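Local atomic coordinates of development-specific protein S (Myxococcus xanthus, PDB entry 1NPS), a protein that assembles with calcium on the surface of myxospores as a spore coat protein during fruiting body formation, its N-terminal domain binding two calcium ions. Residues A[50-55]-A[80-85]. Numbering follows the deposited sequence.
Sequences ILYQND and SIRVIS. With CA (calcium ion), chain C.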
ATOM      1  N   ILE A  50       2.728   4.716   3.456  1.00  8.70           N
ATOM      2  CA  ILE A  50       3.508   4.054   4.494  1.00  7.65           C
ATOM      3  C   ILE A  50       2.799   2.713   4.667  1.00  6.54           C
ATOM      4  O   ILE A  50       1.606   2.682   4.990  1.00  6.79           O
ATOM      5  CB  ILE A  50       3.516   4.813   5.838  1.00  6.86           C
ATOM      6  CG1 ILE A  50       3.989   6.252   5.627  1.00  7.37           C
ATOM      7  CG2 ILE A  50       4.472   4.101   6.809  1.00  5.24           C
ATOM      8  CD1 ILE A  50       3.858   7.167   6.842  1.00  8.78           C
ATOM      9  N   LEU A  51       3.494   1.626   4.345  1.00  4.84           N
ATOM     10  CA  LEU A  51       2.930   0.285   4.464  1.00  5.48           C
ATOM     11  C   LEU A  51       3.410  -0.310   5.795  1.00  4.99           C
ATOM     12  O   LEU A  51       4.589  -0.218   6.131  1.00  6.63           O
ATOM     13  CB  LEU A  51       3.372  -0.575   3.278  1.00  5.86           C
ATOM     14  CG  LEU A  51       3.337   0.094   1.901  1.00  7.10           C
ATOM     15  CD1 LEU A  51       3.740  -0.922   0.849  1.00  8.38           C
ATOM     16  CD2 LEU A  51       1.968   0.669   1.598  1.00  6.81           C
ATOM     17  N   TYR A  52       2.485  -0.860   6.569  1.00  4.93           N
ATOM     18  CA  TYR A  52       2.789  -1.422   7.887  1.00  3.95           C
ATOM     19  C   TYR A  52       2.546  -2.910   7.926  1.00  3.49           C
ATOM     20  O   TYR A  52       1.584  -3.401   7.345  1.00  4.38           O
ATOM     21  CB  TYR A  52       1.907  -0.766   8.964  1.00  2.36           C
ATOM     22  CG  TYR A  52       2.021   0.737   9.064  1.00  2.32           C
ATOM     23  CD1 TYR A  52       2.964   1.327   9.893  1.00  3.87           C
ATOM     24  CD2 TYR A  52       1.173   1.568   8.341  1.00  3.35           C
ATOM     25  CE1 TYR A  52       3.057   2.708   9.998  1.00  4.18           C
ATOM     26  CE2 TYR A  52       1.255   2.936   8.437  1.00  3.77           C
ATOM     27  CZ  TYR A  52       2.199   3.505   9.263  1.00  4.80           C
ATOM     28  OH  TYR A  52       2.299   4.875   9.327  1.00  6.22           O
ATOM     29  N   GLN A  53       3.398  -3.630   8.645  1.00  5.66           N
ATOM     30  CA  GLN A  53       3.265  -5.076   8.771  1.00  7.28           C
ATOM     31  C   GLN A  53       2.139  -5.442   9.730  1.00  7.00           C
ATOM     32  O   GLN A  53       1.552  -6.518   9.647  1.00  8.56           O
ATOM     33  CB  GLN A  53       4.582  -5.669   9.260  1.00 10.35           C
ATOM     34  CG  GLN A  53       4.635  -7.191   9.230  1.00 14.09           C
ATOM     35  CD  GLN A  53       6.062  -7.701   9.122  1.00 17.16           C
ATOM     36  OE1 GLN A  53       6.657  -7.690   8.034  1.00 18.20           O
ATOM     37  NE2 GLN A  53       6.638  -8.110  10.250  1.00 18.41           N
ATOM     38  N   ASN A  54       1.873  -4.555  10.681  1.00  8.47           N
ATOM     39  CA  ASN A  54       0.807  -4.788  11.657  1.00  9.02           C
ATOM     40  C   ASN A  54      -0.373  -3.842  11.430  1.00  7.64           C
ATOM     41  O   ASN A  54      -0.224  -2.764  10.869  1.00  6.17           O
ATOM     42  CB  ASN A  54       1.309  -4.592  13.102  1.00  9.78           C
ATOM     43  CG  ASN A  54       2.393  -5.575  13.500  1.00 11.68           C
ATOM     44  OD1 ASN A  54       2.508  -6.668  12.944  1.00 14.23           O
ATOM     45  ND2 ASN A  54       3.178  -5.199  14.498  1.00 13.29           N
ATOM     46  N   ASP A  55      -1.547  -4.279  11.860  1.00  7.32           N
ATOM     47  CA  ASP A  55      -2.752  -3.466  11.773  1.00  8.12           C
ATOM     48  C   ASP A  55      -2.521  -2.308  12.760  1.00  8.17           C
ATOM     49  O   ASP A  55      -1.642  -2.381  13.619  1.00  7.85           O
ATOM     50  CB  ASP A  55      -3.955  -4.317  12.211  1.00  7.94           C
ATOM     51  CG  ASP A  55      -5.306  -3.673  11.889  1.00  9.35           C
ATOM     52  OD1 ASP A  55      -5.349  -2.630  11.200  1.00  7.72           O
ATOM     53  OD2 ASP A  55      -6.330  -4.230  12.338  1.00  8.21           O
ATOM     54  N   SER A  80      -1.866  -2.653   7.302  1.00  5.44           N
ATOM     55  CA  SER A  80      -2.474  -1.327   7.403  1.00  4.94           C
ATOM     56  C   SER A  80      -1.667  -0.369   6.530  1.00  5.43           C
ATOM     57  O   SER A  80      -0.500  -0.649   6.210  1.00  5.16           O
ATOM     58  CB  SER A  80      -2.637  -0.854   8.863  1.00  5.51           C
ATOM     59  OG  SER A  80      -1.407  -0.751   9.561  1.00  4.38           O
ATOM     60  N   ILE A  81      -2.310   0.706   6.071  1.00  4.53           N
ATOM     61  CA  ILE A  81      -1.667   1.673   5.171  1.00  4.94           C
ATOM     62  C   ILE A  81      -2.165   3.112   5.404  1.00  4.80           C
ATOM     63  O   ILE A  81      -3.343   3.334   5.701  1.00  4.95           O
ATOM     64  CB  ILE A  81      -2.002   1.345   3.653  1.00  6.60           C
ATOM     65  CG1 ILE A  81      -1.647  -0.103   3.295  1.00  6.57           C
ATOM     66  CG2 ILE A  81      -1.271   2.299   2.708  1.00  6.29           C
ATOM     67  CD1 ILE A  81      -2.106  -0.528   1.885  1.00  3.21           C
ATOM     68  N   ARG A  82      -1.256   4.077   5.281  1.00  4.14           N
ATOM     69  CA  ARG A  82      -1.596   5.502   5.388  1.00  3.89           C
ATOM     70  C   ARG A  82      -1.141   6.123   4.063  1.00  3.84           C
ATOM     71  O   ARG A  82       0.024   5.998   3.682  1.00  4.20           O
ATOM     72  CB  ARG A  82      -0.864   6.182   6.558  1.00  3.31           C
ATOM     73  CG  ARG A  82      -1.227   5.636   7.944  1.00  5.33           C
ATOM     74  CD  ARG A  82      -0.636   6.480   9.077  1.00  7.52           C
ATOM     75  NE  ARG A  82      -0.981   7.887   8.908  1.00  9.98           N
ATOM     76  CZ  ARG A  82      -0.183   8.913   9.189  1.00 12.39           C
ATOM     77  NH1 ARG A  82       1.018   8.714   9.718  1.00 12.32           N
ATOM     78  NH2 ARG A  82      -0.609  10.149   8.965  1.00 13.33           N
ATOM     79  N   VAL A  83      -2.076   6.661   3.296  1.00  4.58           N
ATOM     80  CA  VAL A  83      -1.744   7.292   2.020  1.00  3.94           C
ATOM     81  C   VAL A  83      -1.744   8.779   2.312  1.00  4.71           C
ATOM     82  O   VAL A  83      -2.742   9.328   2.761  1.00  4.65           O
ATOM     83  CB  VAL A  83      -2.764   6.915   0.921  1.00  3.46           C
ATOM     84  CG1 VAL A  83      -2.412   7.605  -0.403  1.00  2.02           C
ATOM     85  CG2 VAL A  83      -2.793   5.380   0.753  1.00  3.18           C
ATOM     86  N   ILE A  84      -0.630   9.438   2.034  1.00  5.87           N
ATOM     87  CA  ILE A  84      -0.510  10.844   2.368  1.00  7.84           C
ATOM     88  C   ILE A  84      -0.180  11.778   1.208  1.00  8.76           C
ATOM     89  O   ILE A  84       0.741  11.509   0.452  1.00  8.49           O
ATOM     90  CB  ILE A  84       0.568  11.002   3.479  1.00  7.97           C
ATOM     91  CG1 ILE A  84       0.274  10.029   4.631  1.00  7.18           C
ATOM     92  CG2 ILE A  84       0.590  12.432   3.985  1.00  9.64           C
ATOM     93  CD1 ILE A  84       1.454   9.676   5.475  1.00  7.46           C
ATOM     94  N   SER A  85      -0.926  12.878   1.097  1.00 11.42           N
ATOM     95  CA  SER A  85      -0.713  13.898   0.062  1.00 14.62           C
ATOM     96  C   SER A  85       0.557  14.702   0.346  1.00 17.22           C
ATOM     97  O   SER A  85       0.720  15.263   1.427  1.00 16.59           O
ATOM     98  CB  SER A  85      -1.873  14.889   0.026  1.00 14.10           C
ATOM     99  OG  SER A  85      -3.109  14.232  -0.117  1.00 18.13           O
TER
HETATM  100 CA    CA C 145       0.582  -8.250   8.275  1.00 17.16          CA
HETATM  101  O   HOH W   1       0.890  -7.073   7.333  1.00 43.10           O
HETATM  102  O   HOH W   2      -0.093  -9.012   9.664  1.00 60.70           O
HETATM  103  O   HOH W   3       2.209  -9.429   8.587  1.00 20.87           O
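Ser-80 grips segment 50-55 at two points: its OG donates to Asn-54 O (2.7 Å, in the carbonyl plane) and its carbonyl O accepts Tyr-52 N at 3.0 Å, the donor tilted 23° from that carbonyl's plane. The Tyr-52 bond belongs to the pairing of strands 47-52 and 80-85 in the second Greek key of this N-terminal beta/gamma-crystallin domain. The strands run antiparallel (axes 170° apart), and the hydrogen-bonded pair Ile-50/Arg-82 closes both ways, Ile-50 N to Arg-82 O at 3.0 Å and Arg-82 N to Ile-50 O at 3.2 Å. Ser-80 OG, set between its backbone N and carbonyl carbon (chi1 61°), reaches the chain beyond the corner at Gln-53 and also bonds Phe-57 N. At that corner Gln-53 O binds calcium (2.4 Å), as do Asn-36 and Ser-79.

On the face shared by Ile-50, Tyr-52 and Arg-82, the tyrosine ring presents its edge to the Ser-80 backbone, while CE2 meets Arg-82 CG at 3.7 Å and OH lies against CD. A serine replacing Tyr-52 would probably open a gap beside Arg-82 CG and CD and leave the arginine to rely more on its NE bond to Asn-22. On the reverse face Leu-51 CD2 lies beside Ile-81 CG2 at 3.8 Å. Farther along, Ile-50 CD1 touches Ile-84 CD1 at 3.7 Å, and the latter methyl sits over the rim of one Arg-82 guanidinium face.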